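Local atomic coordinates of Cyp101j2 (Sphingobium yanoikuyae, PDB entry 5KYO), a protein that probably hydroxylates the monoterpene 1,8-cineole as a haem-dependent cytochrome P450 monooxygenase. Residues A[164-174]-A[422-430]; A[59-67]-A[343-351]. All blocks are in the same frame, centred on the assembly; numbering follows the deposited sequence. Where two conformers were deposited one is given.

Overall arrangement
Contact 1 (164-174 with 422-430) pairs an edge strand with the C-terminal strand 425-427 in a small antiparallel sheet; its centre is about 24 Å from the centre of the chain and it is only partly buried. Contact 2 (59-67 with 343-351) joins two helices nearly at right angles and is mostly buried, its centre about 16 Å from the centre of the chain. The centres of contacts 1 and 2 are about 29 Å apart, and no helix or strand is common to both. Backbone hydrogen bonds and an indole N-H hold contact 1 together; contact 2 rests on valine, methionine and tryptophan packing, with weak arginine bonds at one end. T344 of contact 2 touches the haem, whereas the side chain of F172 is about 12 Å from the haem.

Contact 1 of 2, residues A[164-174]-A[422-430]; sequences FRPKGRCNFTH and KPFVLEWPV
The indole of W428 lies against the turn around G168 and gives its NE1-H to R165 O at 2.8 Å and 165°. The carbonyl oxygen lies close to the ring plane and uses a lone pair, an in-plane bond that, with the packing on G168, helps hold the indole's orientation; the same oxygen accepts G168 N. G168 CA sits over one indole face, 3.6 Å from the centroid of the five-membered ring, a CH-pi contact. With chi1 at 52°, W428 CG stands between its own N and carbonyl carbon, which turns the indole back over this turn. At the far rim, W428 CH2 meets F164 CD1 at 3.6 Å, rim to rim, and C170 SG comes to the edge of the six-membered ring.

Beyond the indole the backbones run antiparallel. C170 and L426 form the hydrogen-bonded pair, with C170 N to L426 O at 3.0 Å and L426 N to C170 O at 2.9 Å; R169 with E427 and N171 with V425 are non-hydrogen-bonded pairs. One further backbone bond, F172 N to F424 O at 3.1 Å, ties the start of helix 172-177 to the residue before strand 425-427. There the F172 and F424 rings lie near parallel but slid apart, their planes 15° from each other, with CD2 of F172 against CZ of F424 at 3.7 Å. W396 and F283 also meet F172.

N171 is the N-cap of that helix: its OD1 accepts H174 N at 3.0 Å, in the carbonyl plane. The charged ends look beyond the two segments, R169 to E406 and E427 to R404. Strand 404-405 flanks 425-427 on its other side, completing a three-stranded antiparallel sheet consistent with beta-sheet 3 of the cytochrome P450 fold, which joins a mid-chain strand to the C-terminal strand.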
loop_
_atom_site.group_PDB
_atom_site.type_symbol
_atom_site.label_atom_id
_atom_site.label_comp_id
_atom_site.label_asym_id
_atom_site.label_seq_id
_atom_site.Cartn_x
_atom_site.Cartn_y
_atom_site.Cartn_z
ATOM N N PHE A 164 -23.236 -9.773 8.097
ATOM C CA PHE A 164 -24.071 -8.631 7.755
ATOM C C PHE A 164 -25.013 -8.849 6.573
ATOM O O PHE A 164 -25.809 -7.971 6.266
ATOM C CB PHE A 164 -23.217 -7.370 7.503
ATOM C CG PHE A 164 -22.002 -7.569 6.607
ATOM C CD1 PHE A 164 -22.137 -7.838 5.254
ATOM C CD2 PHE A 164 -20.723 -7.410 7.123
ATOM C CE1 PHE A 164 -21.014 -7.992 4.434
ATOM C CE2 PHE A 164 -19.599 -7.559 6.318
ATOM C CZ PHE A 164 -19.740 -7.853 4.977
ATOM N N ARG A 165 -24.902 -9.993 5.905
ATOM C CA ARG A 165 -25.744 -10.285 4.742
ATOM C C ARG A 165 -27.246 -10.079 5.007
ATOM O O ARG A 165 -27.937 -9.463 4.177
ATOM C CB ARG A 165 -25.476 -11.723 4.244
ATOM C CG ARG A 165 -26.224 -12.090 2.939
ATOM C CD ARG A 165 -25.924 -13.537 2.530
ATOM N NE ARG A 165 -26.468 -13.888 1.209
ATOM C CZ ARG A 165 -27.690 -14.370 1.007
ATOM N NH1 ARG A 165 -28.521 -14.540 2.035
ATOM N NH2 ARG A 165 -28.098 -14.650 -0.231
ATOM N N PRO A 166 -27.762 -10.566 6.153
ATOM C CA PRO A 166 -29.211 -10.408 6.333
ATOM C C PRO A 166 -29.649 -8.976 6.593
ATOM O O PRO A 166 -30.850 -8.724 6.562
ATOM C CB PRO A 166 -29.529 -11.294 7.546
ATOM C CG PRO A 166 -28.237 -11.550 8.224
ATOM C CD PRO A 166 -27.168 -11.465 7.170
ATOM N N LYS A 167 -28.702 -8.071 6.830
ATOM C CA LYS A 167 -29.019 -6.661 7.091
ATOM C C LYS A 167 -29.285 -5.874 5.824
ATOM O O LYS A 167 -29.892 -4.812 5.886
ATOM C CB LYS A 167 -27.884 -5.988 7.863
ATOM C CG LYS A 167 -27.629 -6.592 9.226
ATOM C CD LYS A 167 -26.407 -5.946 9.886
ATOM C CE LYS A 167 -26.060 -6.625 11.188
ATOM N NZ LYS A 167 -24.852 -6.035 11.835
ATOM N N GLY A 168 -28.822 -6.380 4.683
ATOM C CA GLY A 168 -29.056 -5.705 3.422
ATOM C C GLY A 168 -28.219 -4.451 3.223
ATOM O O GLY A 168 -28.435 -3.715 2.267
ATOM N N ARG A 169 -27.273 -4.201 4.132
ATOM C CA ARG A 169 -26.393 -3.061 4.022
ATOM C C ARG A 169 -25.212 -3.219 4.965
ATOM O O ARG A 169 -25.286 -3.952 5.972
ATOM C CB ARG A 169 -27.130 -1.741 4.321
ATOM C CG ARG A 169 -27.533 -1.560 5.782
ATOM C CD ARG A 169 -28.495 -0.391 5.947
ATOM N NE ARG A 169 -27.875 0.920 5.732
ATOM C CZ ARG A 169 -27.323 1.642 6.704
ATOM N NH1 ARG A 169 -27.301 1.160 7.939
ATOM N NH2 ARG A 169 -26.781 2.832 6.452
ATOM N N CYS A 170 -24.109 -2.583 4.601
ATOM C CA CYS A 170 -22.980 -2.488 5.522
ATOM C C CYS A 170 -22.068 -1.317 5.182
ATOM O O CYS A 170 -21.945 -0.913 4.025
ATOM C CB CYS A 170 -22.169 -3.786 5.516
ATOM S SG CYS A 170 -21.191 -4.085 4.003
ATOM N N ASN A 171 -21.406 -0.786 6.203
ATOM C CA ASN A 171 -20.258 0.068 5.964
ATOM C C ASN A 171 -19.103 -0.842 5.555
ATOM O O ASN A 171 -18.579 -1.603 6.379
ATOM C CB ASN A 171 -19.917 0.902 7.200
ATOM C CG ASN A 171 -18.837 1.930 6.920
ATOM O OD1 ASN A 171 -17.654 1.598 6.854
ATOM N ND2 ASN A 171 -19.239 3.189 6.757
ATOM N N PHE A 172 -18.736 -0.814 4.274
ATOM C CA PHE A 172 -17.794 -1.805 3.743
ATOM C C PHE A 172 -16.412 -1.680 4.384
ATOM O O PHE A 172 -15.795 -2.674 4.760
ATOM C CB PHE A 172 -17.664 -1.695 2.211
ATOM C CG PHE A 172 -16.672 -2.679 1.616
ATOM C CD1 PHE A 172 -17.057 -3.983 1.318
ATOM C CD2 PHE A 172 -15.356 -2.298 1.364
ATOM C CE1 PHE A 172 -16.137 -4.908 0.781
ATOM C CE2 PHE A 172 -14.428 -3.207 0.841
ATOM C CZ PHE A 172 -14.826 -4.521 0.544
ATOM N N THR A 173 -15.918 -0.457 4.516
ATOM C CA THR A 173 -14.577 -0.282 5.066
ATOM C C THR A 173 -14.514 -0.732 6.526
ATOM O O THR A 173 -13.665 -1.548 6.870
ATOM C CB THR A 173 -14.080 1.176 4.936
ATOM O OG1 THR A 173 -13.972 1.496 3.551
ATOM C CG2 THR A 173 -12.699 1.332 5.567
ATOM N N HIS A 174 -15.419 -0.262 7.379
ATOM C CA HIS A 174 -15.334 -0.642 8.791
ATOM C C HIS A 174 -15.768 -2.083 9.077
ATOM O O HIS A 174 -15.119 -2.775 9.880
ATOM C CB HIS A 174 -16.155 0.308 9.657
ATOM C CG HIS A 174 -15.792 1.744 9.471
ATOM N ND1 HIS A 174 -14.505 2.150 9.191
ATOM C CD2 HIS A 174 -16.544 2.870 9.491
ATOM C CE1 HIS A 174 -14.478 3.465 9.066
ATOM N NE2 HIS A 174 -15.703 3.927 9.243
ATOM N N LYS A 422 -13.206 7.366 0.888
ATOM C CA LYS A 422 -13.750 7.546 2.227
ATOM C C LYS A 422 -14.902 6.549 2.451
ATOM O O LYS A 422 -15.578 6.138 1.472
ATOM C CB LYS A 422 -14.216 8.994 2.426
ATOM C CG LYS A 422 -13.100 10.019 2.261
ATOM C CD LYS A 422 -13.552 11.399 2.682
ATOM C CE LYS A 422 -12.453 12.453 2.523
ATOM N NZ LYS A 422 -13.065 13.815 2.460
ATOM N N PRO A 423 -15.113 6.142 3.722
ATOM C CA PRO A 423 -16.042 5.067 4.093
ATOM C C PRO A 423 -17.380 5.146 3.375
ATOM O O PRO A 423 -18.018 6.196 3.357
ATOM C CB PRO A 423 -16.217 5.262 5.600
ATOM C CG PRO A 423 -14.877 5.764 6.044
ATOM C CD PRO A 423 -14.355 6.626 4.901
ATOM N N PHE A 424 -17.792 4.041 2.770
ATOM C CA PHE A 424 -19.044 4.047 2.012
ATOM C C PHE A 424 -19.934 2.890 2.441
ATOM O O PHE A 424 -19.473 1.914 3.018
ATOM C CB PHE A 424 -18.760 3.979 0.508
ATOM C CG PHE A 424 -17.920 2.792 0.098
ATOM C CD1 PHE A 424 -16.528 2.856 0.133
ATOM C CD2 PHE A 424 -18.521 1.609 -0.323
ATOM C CE1 PHE A 424 -15.755 1.753 -0.245
ATOM C CE2 PHE A 424 -17.759 0.514 -0.715
ATOM C CZ PHE A 424 -16.371 0.583 -0.663
ATOM N N VAL A 425 -21.220 3.011 2.143
ATOM C CA VAL A 425 -22.189 2.010 2.529
ATOM C C VAL A 425 -22.673 1.293 1.271
ATOM O O VAL A 425 -22.990 1.937 0.246
ATOM C CB VAL A 425 -23.370 2.663 3.295
ATOM C CG1 VAL A 425 -24.546 1.708 3.448
ATOM C CG2 VAL A 425 -22.890 3.158 4.666
ATOM N N LEU A 426 -22.702 -0.034 1.347
ATOM C CA LEU A 426 -23.243 -0.868 0.280
ATOM C C LEU A 426 -24.599 -1.398 0.694
ATOM O O LEU A 426 -24.854 -1.568 1.868
ATOM C CB LEU A 426 -22.317 -2.039 -0.034
ATOM C CG LEU A 426 -20.918 -1.752 -0.583
ATOM C CD1 LEU A 426 -20.173 -3.066 -0.844
ATOM C CD2 LEU A 426 -21.019 -0.906 -1.856
ATOM N N GLU A 427 -25.472 -1.631 -0.283
ATOM C CA GLU A 427 -26.808 -2.154 -0.030
ATOM C C GLU A 427 -27.100 -3.218 -1.057
ATOM O O GLU A 427 -26.582 -3.170 -2.179
ATOM C CB GLU A 427 -27.874 -1.051 -0.089
ATOM C CG GLU A 427 -28.005 -0.387 -1.445
ATOM C CD GLU A 427 -29.190 0.587 -1.521
ATOM O OE1 GLU A 427 -30.126 0.472 -0.704
ATOM O OE2 GLU A 427 -29.177 1.486 -2.391
ATOM N N TRP A 428 -27.925 -4.188 -0.663
ATOM C CA TRP A 428 -28.299 -5.313 -1.526
ATOM C C TRP A 428 -29.699 -5.792 -1.170
ATOM O O TRP A 428 -30.172 -5.537 -0.066
ATOM C CB TRP A 428 -27.294 -6.474 -1.392
ATOM C CG TRP A 428 -27.044 -6.909 -0.017
ATOM C CD1 TRP A 428 -27.706 -7.898 0.689
ATOM C CD2 TRP A 428 -25.999 -6.442 0.863
ATOM N NE1 TRP A 428 -27.144 -8.032 1.940
ATOM C CE2 TRP A 428 -26.107 -7.150 2.067
ATOM C CE3 TRP A 428 -25.001 -5.474 0.721
ATOM C CZ2 TRP A 428 -25.245 -6.927 3.154
ATOM C CZ3 TRP A 428 -24.147 -5.249 1.796
ATOM C CH2 TRP A 428 -24.281 -5.967 2.997
ATOM N N PRO A 429 -30.374 -6.480 -2.109
ATOM C CA PRO A 429 -31.695 -7.011 -1.778
ATOM C C PRO A 429 -31.601 -8.158 -0.774
ATOM O O PRO A 429 -30.666 -8.950 -0.833
ATOM C CB PRO A 429 -32.244 -7.475 -3.141
ATOM C CG PRO A 429 -31.035 -7.741 -3.963
ATOM C CD PRO A 429 -30.018 -6.722 -3.521
ATOM N N VAL A 430 -32.572 -8.180 0.139
ATOM C CA VAL A 430 -32.734 -9.100 1.265
ATOM C C VAL A 430 -31.427 -9.498 1.923
ATOM O O VAL A 430 -30.850 -8.692 2.662
ATOM C CB VAL A 430 -33.532 -10.323 0.821
ATOM C CG1 VAL A 430 -33.785 -11.253 1.955
ATOM C CG2 VAL A 430 -34.841 -9.845 0.344
#

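Contact 2 of 2, residues A[59-67]-A[343-351]; sequences FHQSWREIM and PTVVVAMDD
V345 CG1 rests over the indole face of W63, 3.8 Å from the centroid of the five-membered ring, a CH-pi contact at the centre of a helix crossing. The short helix 344-348 crosses 59-67 almost perpendicularly (axes 10.1 Å apart, 83°). Helix 59-69 precedes the first strand, 74-77, of the mixed five-stranded sheet, and 344-348 directly follows its strand 339-343, positions consistent with helices A and K' beside beta-sheet 1 of the P450 fold.

Around this centre the indole is bordered by P343, whose CG lies 3.6 Å from W63 CZ3 at the ring edge, and by V346, whose CG1 approaches CE3 obliquely. W63 NE1 is hydrogen-bonded to N415 OD1, which satisfies the buried indole N-H. The V345 CG2 branch is near the edge of the F59 ring. One helical turn on from W63, M67 reaches across: its SD packs on V346 CB at 3.9 Å, and a bend at chi3 brings CE to V346 O and the backbone of D350.

On the other flank M349 SD lies 3.8 Å from H60 CB, oblique to the imidazole, whose NE2 is held by P315 O. F281, outside the two segments, meets both F59 and H60 edge-to-face. T344 touches the haem and belongs to its pocket, while the neighbouring V345 points toward 59-67.

Towards D351 the contact turns polar. The R64 chain crosses M349 at about a right angle, its CG packing on M349 CB. Its NH1 gives a weak bond to M349 O, 2.7 Å but at only 124°. The other nitrogen, R64 NH2, makes a long, weak salt bridge to D351 OD2 at 3.5 Å, the guanidinium and carboxylate planes standing 85° apart.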
loop_
_atom_site.group_PDB
_atom_site.type_symbol
_atom_site.label_atom_id
_atom_site.label_comp_id
_atom_site.label_asym_id
_atom_site.label_seq_id
_atom_site.Cartn_x
_atom_site.Cartn_y
_atom_site.Cartn_z
ATOM N N PHE A 59 -10.672 10.104 -7.696
ATOM C CA PHE A 59 -9.295 10.100 -7.184
ATOM C C PHE A 59 -8.250 10.102 -8.293
ATOM O O PHE A 59 -7.379 10.972 -8.344
ATOM C CB PHE A 59 -9.072 8.870 -6.281
ATOM C CG PHE A 59 -7.683 8.771 -5.696
ATOM C CD1 PHE A 59 -6.653 8.175 -6.412
ATOM C CD2 PHE A 59 -7.432 9.203 -4.412
ATOM C CE1 PHE A 59 -5.397 8.060 -5.879
ATOM C CE2 PHE A 59 -6.172 9.090 -3.865
ATOM C CZ PHE A 59 -5.151 8.523 -4.597
ATOM N N HIS A 60 -8.317 9.123 -9.187
ATOM C CA HIS A 60 -7.261 9.003 -10.181
ATOM C C HIS A 60 -7.368 10.093 -11.263
ATOM O O HIS A 60 -6.350 10.555 -11.798
ATOM C CB HIS A 60 -7.273 7.590 -10.757
ATOM C CG HIS A 60 -6.837 6.562 -9.759
ATOM N ND1 HIS A 60 -7.684 6.038 -8.804
ATOM C CD2 HIS A 60 -5.612 6.042 -9.494
ATOM C CE1 HIS A 60 -7.014 5.204 -8.029
ATOM N NE2 HIS A 60 -5.755 5.188 -8.429
ATOM N N GLN A 61 -8.594 10.521 -11.549
ATOM C CA GLN A 61 -8.837 11.606 -12.490
ATOM C C GLN A 61 -8.185 12.895 -11.990
ATOM O O GLN A 61 -7.472 13.555 -12.726
ATOM C CB GLN A 61 -10.345 11.801 -12.695
ATOM C CG GLN A 61 -10.740 13.118 -13.347
ATOM C CD GLN A 61 -12.202 13.473 -13.095
ATOM O OE1 GLN A 61 -12.723 13.257 -12.000
ATOM N NE2 GLN A 61 -12.870 14.019 -14.112
ATOM N N SER A 62 -8.442 13.226 -10.727
ATOM C CA SER A 62 -7.801 14.342 -10.033
ATOM C C SER A 62 -6.286 14.392 -10.259
ATOM O O SER A 62 -5.717 15.451 -10.608
ATOM C CB SER A 62 -8.103 14.243 -8.532
ATOM O OG SER A 62 -7.563 15.334 -7.812
ATOM N N TRP A 63 -5.644 13.244 -10.051
ATOM C CA TRP A 63 -4.204 13.110 -10.237
ATOM C C TRP A 63 -3.815 13.367 -11.686
ATOM O O TRP A 63 -2.810 14.013 -11.959
ATOM C CB TRP A 63 -3.722 11.714 -9.817
ATOM C CG TRP A 63 -3.441 11.552 -8.352
ATOM C CD1 TRP A 63 -4.355 11.351 -7.355
ATOM C CD2 TRP A 63 -2.159 11.563 -7.720
ATOM N NE1 TRP A 63 -3.717 11.251 -6.143
ATOM C CE2 TRP A 63 -2.367 11.375 -6.344
ATOM C CE3 TRP A 63 -0.855 11.720 -8.188
ATOM C CZ2 TRP A 63 -1.315 11.341 -5.426
ATOM C CZ3 TRP A 63 0.190 11.689 -7.276
ATOM C CH2 TRP A 63 -0.046 11.502 -5.914
ATOM N N ARG A 64 -4.615 12.863 -12.619
ATOM C CA ARG A 64 -4.318 13.047 -14.030
ATOM C C ARG A 64 -4.374 14.529 -14.421
ATOM O O ARG A 64 -3.597 14.985 -15.262
ATOM C CB ARG A 64 -5.284 12.225 -14.889
ATOM C CG ARG A 64 -4.943 10.738 -14.948
ATOM C CD ARG A 64 -6.079 9.935 -15.551
ATOM N NE ARG A 64 -6.477 10.447 -16.858
ATOM C CZ ARG A 64 -5.855 10.159 -17.998
ATOM N NH1 ARG A 64 -4.794 9.365 -17.995
ATOM N NH2 ARG A 64 -6.294 10.665 -19.144
ATOM N N GLU A 65 -5.278 15.279 -13.797
ATOM C CA GLU A 65 -5.366 16.720 -14.041
ATOM C C GLU A 65 -4.144 17.446 -13.490
ATOM O O GLU A 65 -3.647 18.393 -14.103
ATOM C CB GLU A 65 -6.643 17.304 -13.435
ATOM C CG GLU A 65 -7.760 17.496 -14.450
ATOM C CD GLU A 65 -7.360 18.432 -15.578
ATOM O OE1 GLU A 65 -7.181 17.957 -16.721
ATOM O OE2 GLU A 65 -7.226 19.649 -15.323
ATOM N N ILE A 66 -3.663 16.999 -12.334
ATOM C CA ILE A 66 -2.435 17.545 -11.757
ATOM C C ILE A 66 -1.270 17.304 -12.709
ATOM O O ILE A 66 -0.483 18.218 -12.983
ATOM C CB ILE A 66 -2.138 16.926 -10.385
ATOM C CG1 ILE A 66 -3.182 17.388 -9.368
ATOM C CG2 ILE A 66 -0.736 17.309 -9.908
ATOM C CD1 ILE A 66 -3.031 16.766 -7.996
ATOM N N MET A 67 -1.190 16.079 -13.237
ATOM C CA MET A 67 -0.149 15.694 -14.191
ATOM C C MET A 67 -0.237 16.506 -15.487
ATOM O O MET A 67 0.784 16.859 -16.095
ATOM C CB MET A 67 -0.247 14.196 -14.513
ATOM C CG MET A 67 -0.046 13.292 -13.313
ATOM S SD MET A 67 -0.467 11.558 -13.595
ATOM C CE MET A 67 0.566 11.111 -14.990
ATOM N N PRO A 343 5.133 8.876 -7.001
ATOM C CA PRO A 343 3.907 8.104 -6.766
ATOM C C PRO A 343 3.670 6.975 -7.766
ATOM O O PRO A 343 3.783 7.157 -8.982
ATOM C CB PRO A 343 2.801 9.164 -6.881
ATOM C CG PRO A 343 3.505 10.465 -6.633
ATOM C CD PRO A 343 4.841 10.291 -7.267
ATOM N N THR A 344 3.307 5.810 -7.246
ATOM C CA THR A 344 2.915 4.720 -8.115
ATOM C C THR A 344 1.750 5.180 -8.991
ATOM O O THR A 344 1.567 4.669 -10.078
ATOM C CB THR A 344 2.505 3.464 -7.326
ATOM O OG1 THR A 344 1.342 3.752 -6.554
ATOM C CG2 THR A 344 3.623 3.054 -6.359
ATOM N N VAL A 345 0.990 6.153 -8.492
ATOM C CA VAL A 345 -0.213 6.675 -9.150
ATOM C C VAL A 345 0.071 7.262 -10.528
ATOM O O VAL A 345 -0.680 7.018 -11.475
ATOM C CB VAL A 345 -0.899 7.772 -8.292
ATOM C CG1 VAL A 345 -2.167 8.293 -8.981
ATOM C CG2 VAL A 345 -1.213 7.240 -6.905
ATOM N N VAL A 346 1.168 8.008 -10.651
ATOM C CA VAL A 346 1.461 8.707 -11.906
ATOM C C VAL A 346 2.001 7.758 -12.972
ATOM O O VAL A 346 2.102 8.126 -14.141
ATOM C CB VAL A 346 2.449 9.877 -11.686
ATOM C CG1 VAL A 346 1.952 10.748 -10.550
ATOM C CG2 VAL A 346 3.833 9.374 -11.380
ATOM N N VAL A 347 2.296 6.525 -12.578
ATOM C CA VAL A 347 2.811 5.530 -13.514
ATOM C C VAL A 347 1.701 4.971 -14.419
ATOM O O VAL A 347 1.691 5.236 -15.626
ATOM C CB VAL A 347 3.521 4.373 -12.764
ATOM C CG1 VAL A 347 3.880 3.252 -13.720
ATOM C CG2 VAL A 347 4.766 4.898 -12.071
ATOM N N ALA A 348 0.750 4.236 -13.848
ATOM C CA ALA A 348 -0.302 3.621 -14.663
ATOM C C ALA A 348 -1.297 4.638 -15.211
ATOM O O ALA A 348 -2.011 4.344 -16.165
ATOM C CB ALA A 348 -1.052 2.545 -13.855
ATOM N N MET A 349 -1.350 5.834 -14.630
ATOM C CA MET A 349 -2.311 6.835 -15.104
ATOM C C MET A 349 -1.760 7.729 -16.202
ATOM O O MET A 349 -2.495 8.558 -16.755
ATOM C CB MET A 349 -2.802 7.698 -13.947
ATOM C CG MET A 349 -3.595 6.931 -12.915
ATOM S SD MET A 349 -5.150 6.302 -13.572
ATOM C CE MET A 349 -4.792 4.568 -13.718
ATOM N N ASP A 350 -0.478 7.566 -16.517
ATOM C CA ASP A 350 0.156 8.345 -17.588
ATOM C C ASP A 350 -0.323 7.866 -18.962
ATOM O O ASP A 350 0.007 6.756 -19.390
ATOM C CB ASP A 350 1.684 8.244 -17.487
ATOM C CG ASP A 350 2.411 9.295 -18.333
ATOM O OD1 ASP A 350 1.851 9.757 -19.347
ATOM O OD2 ASP A 350 3.555 9.656 -17.984
ATOM N N ASP A 351 -1.092 8.698 -19.658
ATOM C CA ASP A 351 -1.661 8.277 -20.937
ATOM C C ASP A 351 -0.652 8.384 -22.082
ATOM O O ASP A 351 -0.918 7.951 -23.203
ATOM C CB ASP A 351 -2.927 9.081 -21.259
ATOM C CG ASP A 351 -2.691 10.575 -21.269
ATOM O OD1 ASP A 351 -1.521 11.003 -21.171
ATOM O OD2 ASP A 351 -3.684 11.327 -21.377
#